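Local coordinates for uncharacterized protein (PDB 5MU5), which probably transfers sugar onto flagellin as a Maf-type glycosyltransferase, a modification involved in the formation of bacterial flagella, at residues V164-R167 / P168-E171; A519-L522 / A523-R526; V551-L554 / G555-Q559; M572-L575 / S576-L580; I625-E628 / F629-I633. One frame throughout, in Å; residues are numbered along the deposited sequence.

Contact 1. Residues V164-R167 / P168-E171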
loop_
_atom_site.group_PDB
_atom_site.type_symbol
_atom_site.label_atom_id
_atom_site.label_comp_id
_atom_site.label_asym_id
_atom_site.label_seq_id
_atom_site.Cartn_x
_atom_site.Cartn_y
_atom_site.Cartn_z
ATOM N N VAL A 164 4.390 -25.088 -26.039
ATOM C CA VAL A 164 5.292 -24.056 -25.576
ATOM C C VAL A 164 6.571 -24.684 -25.045
ATOM O O VAL A 164 6.537 -25.768 -24.486
ATOM C CB VAL A 164 4.631 -23.275 -24.447
ATOM C CG1 VAL A 164 5.571 -22.231 -23.878
ATOM C CG2 VAL A 164 3.353 -22.634 -24.950
ATOM N N ASP A 165 7.692 -23.993 -25.210
ATOM C CA ASP A 165 8.932 -24.406 -24.590
ATOM C C ASP A 165 8.973 -23.736 -23.208
ATOM O O ASP A 165 9.498 -22.645 -23.043
ATOM C CB ASP A 165 10.138 -23.997 -25.442
ATOM C CG ASP A 165 11.417 -24.706 -25.015
ATOM O OD1 ASP A 165 11.456 -25.272 -23.899
ATOM O OD2 ASP A 165 12.388 -24.702 -25.798
ATOM N N TRP A 166 8.407 -24.411 -22.216
ATOM C CA TRP A 166 8.262 -23.852 -20.885
ATOM C C TRP A 166 9.504 -23.754 -20.002
ATOM O O TRP A 166 9.546 -22.933 -19.082
ATOM C CB TRP A 166 7.224 -24.661 -20.132
ATOM C CG TRP A 166 5.839 -24.293 -20.430
ATOM C CD1 TRP A 166 4.921 -25.025 -21.122
ATOM C CD2 TRP A 166 5.183 -23.103 -20.015
ATOM N NE1 TRP A 166 3.727 -24.365 -21.152
ATOM C CE2 TRP A 166 3.858 -23.172 -20.489
ATOM C CE3 TRP A 166 5.587 -21.977 -19.288
ATOM C CZ2 TRP A 166 2.917 -22.149 -20.257
ATOM C CZ3 TRP A 166 4.663 -20.953 -19.058
ATOM C CH2 TRP A 166 3.339 -21.047 -19.542
ATOM N N ARG A 167 10.491 -24.597 -20.239
ATOM C CA ARG A 167 11.658 -24.636 -19.373
ATOM C C ARG A 167 12.421 -23.313 -19.270
ATOM O O ARG A 167 12.735 -22.904 -18.177
ATOM C CB ARG A 167 12.616 -25.799 -19.710
ATOM C CG ARG A 167 13.874 -25.765 -18.835
ATOM C CD ARG A 167 14.678 -27.045 -18.808
ATOM N NE ARG A 167 14.094 -28.051 -17.926
ATOM C CZ ARG A 167 14.290 -28.124 -16.608
ATOM N NH1 ARG A 167 15.038 -27.237 -15.966
ATOM N NH2 ARG A 167 13.709 -29.089 -15.917
ATOM N N PRO A 168 12.729 -22.658 -20.401
ATOM C CA PRO A 168 13.428 -21.381 -20.292
ATOM C C PRO A 168 12.612 -20.346 -19.504
ATOM O O PRO A 168 13.187 -19.543 -18.791
ATOM C CB PRO A 168 13.600 -20.953 -21.748
ATOM C CG PRO A 168 13.561 -22.227 -22.530
ATOM C CD PRO A 168 12.528 -23.046 -21.812
ATOM N N LEU A 169 11.286 -20.396 -19.594
ATOM C CA LEU A 169 10.445 -19.505 -18.795
ATOM C C LEU A 169 10.509 -19.853 -17.317
ATOM O O LEU A 169 10.798 -18.997 -16.478
ATOM C CB LEU A 169 8.996 -19.575 -19.262
ATOM C CG LEU A 169 8.763 -18.991 -20.647
ATOM C CD1 LEU A 169 7.339 -19.236 -21.122
ATOM C CD2 LEU A 169 9.048 -17.506 -20.585
ATOM N N LEU A 170 10.249 -21.118 -17.000
ATOM C CA LEU A 170 10.275 -21.575 -15.615
ATOM C C LEU A 170 11.637 -21.393 -14.965
ATOM O O LEU A 170 11.725 -21.130 -13.772
ATOM C CB LEU A 170 9.845 -23.033 -15.544
ATOM C CG LEU A 170 8.358 -23.207 -15.806
ATOM C CD1 LEU A 170 8.055 -24.604 -16.309
ATOM C CD2 LEU A 170 7.581 -22.876 -14.540
ATOM N N GLU A 171 12.690 -21.533 -15.765
ATOM C CA GLU A 171 14.059 -21.352 -15.301
ATOM C C GLU A 171 14.289 -19.978 -14.653
ATOM O O GLU A 171 15.144 -19.853 -13.798
ATOM C CB GLU A 171 15.038 -21.551 -16.469
ATOM C CG GLU A 171 16.450 -21.900 -16.050
ATOM C CD GLU A 171 16.494 -23.160 -15.202
ATOM O OE1 GLU A 171 15.843 -24.169 -15.567
ATOM O OE2 GLU A 171 17.170 -23.135 -14.164
#

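Contact 2. Residues A519-L522 / A523-R526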
loop_
_atom_site.group_PDB
_atom_site.type_symbol
_atom_site.label_atom_id
_atom_site.label_comp_id
_atom_site.label_asym_id
_atom_site.label_seq_id
_atom_site.Cartn_x
_atom_site.Cartn_y
_atom_site.Cartn_z
ATOM N N ALA A 519 -16.758 2.360 35.584
ATOM C CA ALA A 519 -15.553 2.457 36.418
ATOM C C ALA A 519 -14.794 1.144 36.447
ATOM O O ALA A 519 -13.567 1.135 36.431
ATOM C CB ALA A 519 -15.897 2.881 37.832
ATOM N N LYS A 520 -15.534 0.041 36.498
ATOM C CA LYS A 520 -14.923 -1.286 36.467
ATOM C C LYS A 520 -14.168 -1.462 35.155
ATOM O O LYS A 520 -12.981 -1.773 35.138
ATOM C CB LYS A 520 -15.993 -2.368 36.620
ATOM C CG LYS A 520 -15.458 -3.784 36.701
ATOM C CD LYS A 520 -16.600 -4.777 36.856
ATOM C CE LYS A 520 -16.116 -6.230 36.865
ATOM N NZ LYS A 520 -15.416 -6.636 38.122
ATOM N N ASP A 521 -14.866 -1.233 34.048
ATOM C CA ASP A 521 -14.276 -1.407 32.733
ATOM C C ASP A 521 -13.111 -0.457 32.449
ATOM O O ASP A 521 -12.147 -0.877 31.838
ATOM C CB ASP A 521 -15.365 -1.370 31.660
ATOM C CG ASP A 521 -16.316 -2.607 31.735
ATOM O OD1 ASP A 521 -16.029 -3.558 32.515
ATOM O OD2 ASP A 521 -17.351 -2.619 31.012
ATOM N N LEU A 522 -13.145 0.781 32.931
ATOM C CA LEU A 522 -11.966 1.660 32.815
ATOM C C LEU A 522 -10.783 1.171 33.644
ATOM O O LEU A 522 -9.625 1.321 33.239
ATOM C CB LEU A 522 -12.304 3.117 33.168
ATOM C CG LEU A 522 -13.159 3.817 32.092
ATOM C CD1 LEU A 522 -13.544 5.202 32.553
ATOM C CD2 LEU A 522 -12.419 3.910 30.772
ATOM N N ALA A 523 -11.061 0.575 34.804
ATOM C CA ALA A 523 -10.001 -0.023 35.605
ATOM C C ALA A 523 -9.335 -1.176 34.825
ATOM O O ALA A 523 -8.114 -1.294 34.810
ATOM C CB ALA A 523 -10.558 -0.500 36.937
ATOM N N LYS A 524 -10.125 -2.010 34.152
ATOM C CA LYS A 524 -9.548 -3.094 33.321
ATOM C C LYS A 524 -8.687 -2.542 32.202
ATOM O O LYS A 524 -7.559 -2.962 31.987
ATOM C CB LYS A 524 -10.649 -3.964 32.715
ATOM C CG LYS A 524 -11.365 -4.798 33.751
ATOM C CD LYS A 524 -12.423 -5.705 33.165
ATOM C CE LYS A 524 -12.814 -6.708 34.232
ATOM N NZ LYS A 524 -14.071 -7.415 33.887
ATOM N N VAL A 525 -9.214 -1.573 31.492
ATOM C CA VAL A 525 -8.463 -0.938 30.432
ATOM C C VAL A 525 -7.136 -0.403 30.968
ATOM O O VAL A 525 -6.072 -0.695 30.445
ATOM C CB VAL A 525 -9.287 0.204 29.811
ATOM C CG1 VAL A 525 -8.397 1.122 28.976
ATOM C CG2 VAL A 525 -10.427 -0.376 28.973
ATOM N N ARG A 526 -7.224 0.381 32.029
ATOM C CA ARG A 526 -6.069 1.020 32.631
ATOM C C ARG A 526 -5.027 -0.007 33.077
ATOM O O ARG A 526 -3.836 0.207 32.919
ATOM C CB ARG A 526 -6.560 1.815 33.823
ATOM C CG ARG A 526 -5.518 2.641 34.501
ATOM C CD ARG A 526 -5.328 3.918 33.740
ATOM N NE ARG A 526 -4.068 4.554 34.099
ATOM C CZ ARG A 526 -3.573 5.598 33.454
ATOM N NH1 ARG A 526 -4.249 6.109 32.420
ATOM N NH2 ARG A 526 -2.418 6.126 33.842
#

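Contact 3. Residues V551-L554 / G555-Q559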
loop_
_atom_site.group_PDB
_atom_site.type_symbol
_atom_site.label_atom_id
_atom_site.label_comp_id
_atom_site.label_asym_id
_atom_site.label_seq_id
_atom_site.Cartn_x
_atom_site.Cartn_y
_atom_site.Cartn_z
ATOM N N VAL A 551 23.811 3.594 5.830
ATOM C CA VAL A 551 24.921 3.963 4.977
ATOM C C VAL A 551 25.503 2.744 4.238
ATOM O O VAL A 551 25.920 2.845 3.082
ATOM C CB VAL A 551 25.970 4.686 5.812
ATOM C CG1 VAL A 551 27.262 4.866 5.027
ATOM C CG2 VAL A 551 25.399 6.029 6.260
ATOM N N THR A 552 25.516 1.602 4.912
ATOM C CA THR A 552 25.910 0.326 4.312
ATOM C C THR A 552 24.961 -0.057 3.166
ATOM O O THR A 552 25.394 -0.440 2.072
ATOM C CB THR A 552 25.923 -0.773 5.404
ATOM O OG1 THR A 552 26.973 -0.485 6.338
ATOM C CG2 THR A 552 26.143 -2.166 4.814
ATOM N N LEU A 553 23.663 0.048 3.421
ATOM C CA LEU A 553 22.662 -0.242 2.395
ATOM C C LEU A 553 22.816 0.691 1.179
ATOM O O LEU A 553 22.749 0.263 0.025
ATOM C CB LEU A 553 21.239 -0.137 2.977
ATOM C CG LEU A 553 20.088 -0.480 2.018
ATOM C CD1 LEU A 553 20.282 -1.834 1.331
ATOM C CD2 LEU A 553 18.748 -0.437 2.727
ATOM N N LEU A 554 23.008 1.970 1.454
ATOM C CA LEU A 554 23.166 2.956 0.405
ATOM C C LEU A 554 24.388 2.628 -0.430
ATOM O O LEU A 554 24.344 2.717 -1.652
ATOM C CB LEU A 554 23.308 4.347 1.011
ATOM C CG LEU A 554 22.029 4.932 1.607
ATOM C CD1 LEU A 554 22.340 6.251 2.303
ATOM C CD2 LEU A 554 20.980 5.131 0.522
ATOM N N GLY A 555 25.474 2.247 0.240
ATOM C CA GLY A 555 26.690 1.871 -0.446
ATOM C C GLY A 555 26.444 0.716 -1.397
ATOM O O GLY A 555 26.959 0.708 -2.517
ATOM N N GLU A 556 25.645 -0.258 -0.959
ATOM C CA GLU A 556 25.352 -1.443 -1.782
ATOM C C GLU A 556 24.506 -1.090 -3.018
ATOM O O GLU A 556 24.692 -1.678 -4.082
ATOM C CB GLU A 556 24.702 -2.559 -0.933
ATOM C CG GLU A 556 25.674 -3.210 0.058
ATOM C CD GLU A 556 25.008 -4.121 1.098
ATOM O OE1 GLU A 556 23.757 -4.134 1.198
ATOM O OE2 GLU A 556 25.743 -4.831 1.839
ATOM N N CYS A 557 23.621 -0.103 -2.892
ATOM C CA CYS A 557 22.831 0.367 -4.039
ATOM C C CYS A 557 23.666 1.164 -5.024
ATOM O O CYS A 557 23.418 1.106 -6.220
ATOM C CB CYS A 557 21.666 1.242 -3.588
ATOM S SG CYS A 557 20.501 0.408 -2.495
ATOM N N ALA A 558 24.628 1.930 -4.512
ATOM C CA ALA A 558 25.531 2.703 -5.347
ATOM C C ALA A 558 26.347 1.733 -6.173
ATOM O O ALA A 558 26.482 1.886 -7.398
ATOM C CB ALA A 558 26.445 3.561 -4.494
ATOM N N GLN A 559 26.846 0.702 -5.509
ATOM C CA GLN A 559 27.664 -0.316 -6.162
ATOM C C GLN A 559 26.880 -1.082 -7.240
ATOM O O GLN A 559 27.412 -1.399 -8.311
ATOM C CB GLN A 559 28.196 -1.293 -5.105
ATOM C CG GLN A 559 29.164 -2.342 -5.638
ATOM C CD GLN A 559 30.402 -1.713 -6.247
ATOM O OE1 GLN A 559 30.934 -0.741 -5.720
ATOM N NE2 GLN A 559 30.861 -2.257 -7.363
#

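Contact 4. Residues M572-L575 / S576-L580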
loop_
_atom_site.group_PDB
_atom_site.type_symbol
_atom_site.label_atom_id
_atom_site.label_comp_id
_atom_site.label_asym_id
_atom_site.label_seq_id
_atom_site.Cartn_x
_atom_site.Cartn_y
_atom_site.Cartn_z
ATOM N N MET A 572 17.440 -3.292 -11.973
ATOM C CA MET A 572 16.193 -3.239 -11.163
ATOM C C MET A 572 16.015 -4.459 -10.305
ATOM O O MET A 572 15.597 -4.343 -9.162
ATOM C CB MET A 572 14.933 -3.108 -12.018
ATOM C CG MET A 572 14.528 -1.702 -12.373
ATOM S SD MET A 572 14.357 -0.531 -11.008
ATOM C CE MET A 572 13.628 -1.491 -9.674
ATOM N N LEU A 573 16.321 -5.633 -10.854
ATOM C CA LEU A 573 16.249 -6.869 -10.069
ATOM C C LEU A 573 17.181 -6.793 -8.883
ATOM O O LEU A 573 16.816 -7.180 -7.784
ATOM C CB LEU A 573 16.605 -8.107 -10.904
ATOM C CG LEU A 573 15.530 -8.551 -11.892
ATOM C CD1 LEU A 573 16.086 -9.502 -12.951
ATOM C CD2 LEU A 573 14.363 -9.181 -11.156
ATOM N N VAL A 574 18.377 -6.270 -9.096
ATOM C CA VAL A 574 19.346 -6.179 -8.007
ATOM C C VAL A 574 18.901 -5.182 -6.932
ATOM O O VAL A 574 19.008 -5.472 -5.751
ATOM C CB VAL A 574 20.749 -5.836 -8.524
ATOM C CG1 VAL A 574 21.717 -5.600 -7.373
ATOM C CG2 VAL A 574 21.268 -6.976 -9.385
ATOM N N LEU A 575 18.395 -4.021 -7.334
ATOM C CA LEU A 575 17.934 -3.026 -6.355
ATOM C C LEU A 575 16.709 -3.514 -5.597
ATOM O O LEU A 575 16.589 -3.300 -4.387
ATOM C CB LEU A 575 17.591 -1.690 -7.024
ATOM C CG LEU A 575 18.758 -0.873 -7.567
ATOM C CD1 LEU A 575 18.215 0.336 -8.329
ATOM C CD2 LEU A 575 19.691 -0.443 -6.438
ATOM N N SER A 576 15.780 -4.147 -6.303
ATOM C CA SER A 576 14.584 -4.663 -5.640
ATOM C C SER A 576 14.958 -5.650 -4.549
ATOM O O SER A 576 14.497 -5.505 -3.404
ATOM C CB SER A 576 13.630 -5.322 -6.623
ATOM O OG SER A 576 12.992 -4.323 -7.399
ATOM N N GLU A 577 15.808 -6.624 -4.894
ATOM C CA GLU A 577 16.271 -7.618 -3.917
ATOM C C GLU A 577 16.856 -6.972 -2.656
ATOM O O GLU A 577 16.586 -7.428 -1.556
ATOM C CB GLU A 577 17.290 -8.577 -4.532
ATOM C CG GLU A 577 17.918 -9.529 -3.520
ATOM C CD GLU A 577 18.857 -10.533 -4.164
ATOM O OE1 GLU A 577 19.293 -10.307 -5.320
ATOM O OE2 GLU A 577 19.171 -11.552 -3.513
ATOM N N MET A 578 17.633 -5.909 -2.822
ATOM C CA MET A 578 18.193 -5.191 -1.686
ATOM C C MET A 578 17.191 -4.357 -0.902
ATOM O O MET A 578 17.364 -4.162 0.284
ATOM C CB MET A 578 19.260 -4.224 -2.162
ATOM C CG MET A 578 20.513 -4.897 -2.629
ATOM S SD MET A 578 21.628 -3.681 -3.338
ATOM C CE MET A 578 22.923 -4.789 -3.906
ATOM N N LEU A 579 16.170 -3.826 -1.560
ATOM C CA LEU A 579 15.291 -2.854 -0.910
ATOM C C LEU A 579 13.912 -3.339 -0.495
ATOM O O LEU A 579 13.385 -2.877 0.529
ATOM C CB LEU A 579 15.131 -1.638 -1.811
ATOM C CG LEU A 579 16.426 -0.908 -2.115
ATOM C CD1 LEU A 579 16.115 0.165 -3.134
ATOM C CD2 LEU A 579 17.060 -0.309 -0.877
ATOM N N LEU A 580 13.330 -4.239 -1.289
ATOM C CA LEU A 580 11.957 -4.732 -1.084
ATOM C C LEU A 580 12.007 -6.111 -0.437
ATOM O O LEU A 580 12.526 -6.221 0.668
ATOM C CB LEU A 580 11.203 -4.735 -2.417
ATOM C CG LEU A 580 11.297 -3.419 -3.186
ATOM C CD1 LEU A 580 10.614 -3.522 -4.537
ATOM C CD2 LEU A 580 10.729 -2.240 -2.403
#

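Contact 5. Residues I625-E628 / F629-I633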
loop_
_atom_site.group_PDB
_atom_site.type_symbol
_atom_site.label_atom_id
_atom_site.label_comp_id
_atom_site.label_asym_id
_atom_site.label_seq_id
_atom_site.Cartn_x
_atom_site.Cartn_y
_atom_site.Cartn_z
ATOM N N ILE A 625 22.991 9.137 -15.541
ATOM C CA ILE A 625 22.165 8.527 -14.514
ATOM C C ILE A 625 23.029 7.926 -13.402
ATOM O O ILE A 625 22.718 8.064 -12.215
ATOM C CB ILE A 625 21.289 7.423 -15.127
ATOM C CG1 ILE A 625 20.189 8.065 -15.941
ATOM C CG2 ILE A 625 20.662 6.542 -14.060
ATOM C CD1 ILE A 625 19.551 7.107 -16.895
ATOM N N ARG A 626 24.115 7.275 -13.803
ATOM C CA ARG A 626 25.006 6.636 -12.863
ATOM C C ARG A 626 25.604 7.682 -11.953
ATOM O O ARG A 626 25.590 7.548 -10.740
ATOM C CB ARG A 626 26.118 5.886 -13.597
ATOM C CG ARG A 626 26.976 4.995 -12.709
ATOM C CD ARG A 626 28.319 4.655 -13.360
ATOM N NE ARG A 626 29.054 5.887 -13.606
ATOM C CZ ARG A 626 29.637 6.636 -12.665
ATOM N NH1 ARG A 626 29.605 6.286 -11.384
ATOM N NH2 ARG A 626 30.237 7.766 -13.007
ATOM N N ASP A 627 26.104 8.740 -12.551
ATOM C CA ASP A 627 26.801 9.763 -11.792
ATOM C C ASP A 627 25.861 10.505 -10.825
ATOM O O ASP A 627 26.204 10.712 -9.669
ATOM C CB ASP A 627 27.446 10.751 -12.754
ATOM C CG ASP A 627 28.332 11.724 -12.057
ATOM O OD1 ASP A 627 29.080 11.301 -11.159
ATOM O OD2 ASP A 627 28.290 12.915 -12.405
ATOM N N GLU A 628 24.682 10.897 -11.309
ATOM C CA GLU A 628 23.700 11.568 -10.468
ATOM C C GLU A 628 23.123 10.636 -9.420
ATOM O O GLU A 628 22.816 11.072 -8.320
ATOM C CB GLU A 628 22.587 12.183 -11.302
ATOM C CG GLU A 628 23.072 13.345 -12.160
ATOM C CD GLU A 628 23.554 14.558 -11.361
ATOM O OE1 GLU A 628 23.200 14.691 -10.158
ATOM O OE2 GLU A 628 24.288 15.399 -11.952
ATOM N N PHE A 629 22.986 9.357 -9.743
ATOM C CA PHE A 629 22.508 8.406 -8.757
ATOM C C PHE A 629 23.487 8.376 -7.575
ATOM O O PHE A 629 23.056 8.355 -6.425
ATOM C CB PHE A 629 22.331 7.034 -9.394
ATOM C CG PHE A 629 21.600 6.042 -8.535
ATOM C CD1 PHE A 629 20.210 6.072 -8.445
ATOM C CD2 PHE A 629 22.297 5.047 -7.845
ATOM C CE1 PHE A 629 19.522 5.151 -7.661
ATOM C CE2 PHE A 629 21.612 4.116 -7.066
ATOM C CZ PHE A 629 20.221 4.173 -6.971
ATOM N N HIS A 630 24.791 8.394 -7.874
ATOM C CA HIS A 630 25.846 8.488 -6.850
ATOM C C HIS A 630 25.791 9.772 -6.034
ATOM O O HIS A 630 25.931 9.735 -4.809
ATOM C CB HIS A 630 27.241 8.371 -7.467
ATOM C CG HIS A 630 27.793 6.987 -7.444
ATOM N ND1 HIS A 630 28.730 6.582 -6.517
ATOM C CD2 HIS A 630 27.532 5.907 -8.220
ATOM C CE1 HIS A 630 29.028 5.312 -6.727
ATOM N NE2 HIS A 630 28.318 4.879 -7.756
ATOM N N GLN A 631 25.640 10.912 -6.699
ATOM C CA GLN A 631 25.505 12.165 -5.968
ATOM C C GLN A 631 24.289 12.105 -5.042
ATOM O O GLN A 631 24.366 12.548 -3.904
ATOM C CB GLN A 631 25.430 13.374 -6.893
ATOM C CG GLN A 631 26.796 13.849 -7.379
ATOM C CD GLN A 631 26.721 15.046 -8.332
ATOM O OE1 GLN A 631 25.858 15.928 -8.198
ATOM N NE2 GLN A 631 27.634 15.080 -9.303
ATOM N N MET A 632 23.185 11.532 -5.513
ATOM C CA MET A 632 22.001 11.393 -4.681
ATOM C C MET A 632 22.301 10.539 -3.451
ATOM O O MET A 632 21.957 10.909 -2.318
ATOM C CB MET A 632 20.865 10.753 -5.459
ATOM C CG MET A 632 19.535 10.777 -4.733
ATOM S SD MET A 632 18.222 9.962 -5.642
ATOM C CE MET A 632 18.710 8.259 -5.425
ATOM N N ILE A 633 22.940 9.397 -3.679
ATOM C CA ILE A 633 23.277 8.497 -2.586
ATOM C C ILE A 633 24.258 9.161 -1.612
ATOM O O ILE A 633 24.156 8.954 -0.405
ATOM C CB ILE A 633 23.723 7.125 -3.131
ATOM C CG1 ILE A 633 22.451 6.364 -3.506
ATOM C CG2 ILE A 633 24.528 6.356 -2.098
ATOM C CD1 ILE A 633 22.650 5.048 -4.210
#

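Contact 1. Residues V164-R167 / P168-E171
V164 lies 4.4 Å from L169 through its CG1 and the leucine CD1, a loose apolar touch at the point where a loop turns into a short helix; the same CG1 rests over one face of the W166 indole, towards the rim. The D165 side chain crosses that of P168 at about a right angle, OD1 touching P168 CD at 3.2 Å. W166 then uses both backbone and ring. Its O receives L170 N at 2.9 Å in an almost linear bond (177° at the hydrogen), while ring atom CE3 meets L169 CD1 at 3.7 Å; the leucine methyl approaches obliquely. R167 O is bonded by E171 N at 2.8 Å. Starting anti to the backbone N (chi1 177°) and folding at chi3, the arginine runs alongside E171, so that NH1 and OE1 form a salt bridge at 3.2 Å, weak as a hydrogen bond. Each charge has a second partner: R167 pairs with E21, E171 with R174. Helix 166-171 packs against helix 9-22, where F19 meets the indole edge-to-face, while L169 reaches L135 and L139 of helix 134-142 and I147 of strand 146-150 in the parallel sheet.

Contact 2. Residues A519-L522 / A523-R526
K520 and K524, one helical turn apart, send their chains across each other at a slant, K520 CE lying 3.8 Å from K524 NZ. Different first torsions bring this about: K520 places CG anti to the backbone N (chi1 -176°), whereas K524 places it anti to the carbonyl carbon (chi1 -69°) and then runs extended back over the preceding turn. A bend at the last torsion of K520 sets the two ammonium groups 4.5 Å apart, NZ to NZ. D521 may ease this clustering of charge, since its OD1 is 4.5 Å from K524 NZ, too far for a salt bridge; its OD2 is engaged by T273. V525 stands with CG2 3.4 Å from D521 O, the carbonyl that also accepts V525 N at 3.0 Å. R526 holds only CB near the earlier turn, 3.2 Å from L522 O, and its chain, bent at chi2, leads off to a salt bridge with D363. Backbone bonds from A523 to A519 and from R526 to L522 complete the regular alpha-helical pattern. Helix 515-528 is thus amphipathic: the lysines face outward, while L522 and V525 pack on F319 of strand 319-322, part of the large mixed sheet, and V525 also meets L271 in a loop.

Contact 3. Residues V551-L554 / G555-Q559
T552 and E556 show the polar side of this helical turn: the two side chains lie side by side, pointing the same way, with the threonine methyl CG2 4.0 Å from E556 OE2. It is the methyl that faces the carboxylate because OG1 sits beside the backbone N (chi1 -67°), from where it bonds to R548 O a turn earlier. The glutamate chain is extended beyond CG and passes over the T552 carbonyl, CG lying 3.4 Å from T552 O.

The apolar pair is L553 with C557. L553, with CG anti to its backbone N (chi1 -177°), brings CD1 to 4.4 Å from C557 SG. The same leucine crosses E556 at about a right angle, a methyl-to-carboxylate contact of 4.2 Å from CD1 to E556 OE1.

Backbone bonds bind the turn throughout. G555 N reaches V551 O at 2.9 Å, E556 N reaches T552 O at 3.0 Å, and C557 and A558 continue the series to L553 and L554.

Helix 546-564 belongs to the Maf helical bundle. L553 and C557 touch helices 589-609 and 568-579, while L554 and A558 meet helix 618-646. The side-chain pairs T552-E556 and L553-C557 thus make only van der Waals contact; cohesion comes chiefly from the main chain, and the sorting of polar T552 and E556 from buried L553, L554 and C557 fits the helix for packing on several neighbours.

Contact 4. Residues M572-L575 / S576-L580
In the last turns of helix 568-579, a member of the Maf helical bundle, S576 grips the carbonyl of M572, one turn earlier, with two bonds. M572 O accepts S576 N at 2.9 Å and S576 OG at 3.1 Å, the two donors arriving from opposite faces of its plane. The hydroxyl stands above that plane, 36° out of it, so it does not use a lone-pair direction. Placing OG beside the backbone N (chi1 -73°) turns it back towards the preceding turn, the usual way a serine within a helix returns its hydroxyl to the main chain. Bent at both chi2 and chi3, the M572 side chain curls over the same hydroxyl, and its CE comes 3.7 Å from S576 OG.

On another flank V574 and M578 run side by side in the same direction. M578 is extended beyond CG, which carries its methyl back to V574, CE to CG1 3.8 Å.

L579 N bonds to L575 O at 2.9 Å, and L580 N to S576 O at 2.7 Å, L580 being the first residue to depart from helical geometry. L575 and L579 pack between M599 of helix 589-609 and C557 of helix 546-564, while M572 and S576 touch C203 in a loop.

The chemistry is therefore economical: the buried serine hydroxyl donates to a carbonyl of its own helix, which settles its polarity internally, and it can lie beside M572 CE and C203 without needing a polar partner from outside.

Contact 5. Residues I625-E628 / F629-I633
R626 and H630 meet through guanidinium NH1 and imidazole CD2, 3.8 Å apart, with their planes turned 55° against each other. The imidazole also sets its edge towards the R626 carbonyl, CD2 lying 3.6 Å from R626 O in the ring plane, and that oxygen accepts H630 N at 3.1 Å. The next residue, Q631, brings its amide near two acids. Its NE2 is 3.8 Å from D627 OD2, too long for a hydrogen bond, and its OE1 lies beside E628 OE1 at 3.5 Å, two acceptors with no bond between them; the amide stands almost perpendicular to the D627 carboxylate (87°). E628 comes close because its chain folds at chi2 (-65°), whereas Q631 is extended beyond CG.

All this decorates a regular stretch of the long helix 618-646 in the Maf helical bundle, where F629 N bonds to I625 O at 2.8 Å and M632 N to E628 O at 2.9 Å. F629 CB lies 3.0 Å from I625 O.

The second shell holds the charged ends of R626, D627 and E628. R626 forms salt bridges with E623 in its own helix and with D562, towards which H630 also makes a weak hydrogen bond. D627 and E628 share R104 of helix 92-107, and N100 bonds to E628 as well, so both carboxylates are drawn towards that helix. On the apolar flanks, I625 and F629 lie on M561 of helix 546-564, and M632 lies between helices 589-609 and 92-107.

How the contacts relate
From the N terminus, contact 1 comes first, in the Maf N-terminal domain, and contact 2 follows on the far side of the chain's centre, about 62 Å away between centres, beside the mixed sheet. Contacts 3, 4 and 5 then succeed one another in the helical bundle. Each is a local turn of one helix, so none closes a long loop and none nests or crosses. Contact 3 is the middle member: C557 CB packs on L575 CD2 of contact 4 at 3.9 Å, and A558 O approaches H630 NE2 of contact 5 at 3.5 Å. Contacts 4 and 5 do not touch, their nearest atoms being about 5 Å apart.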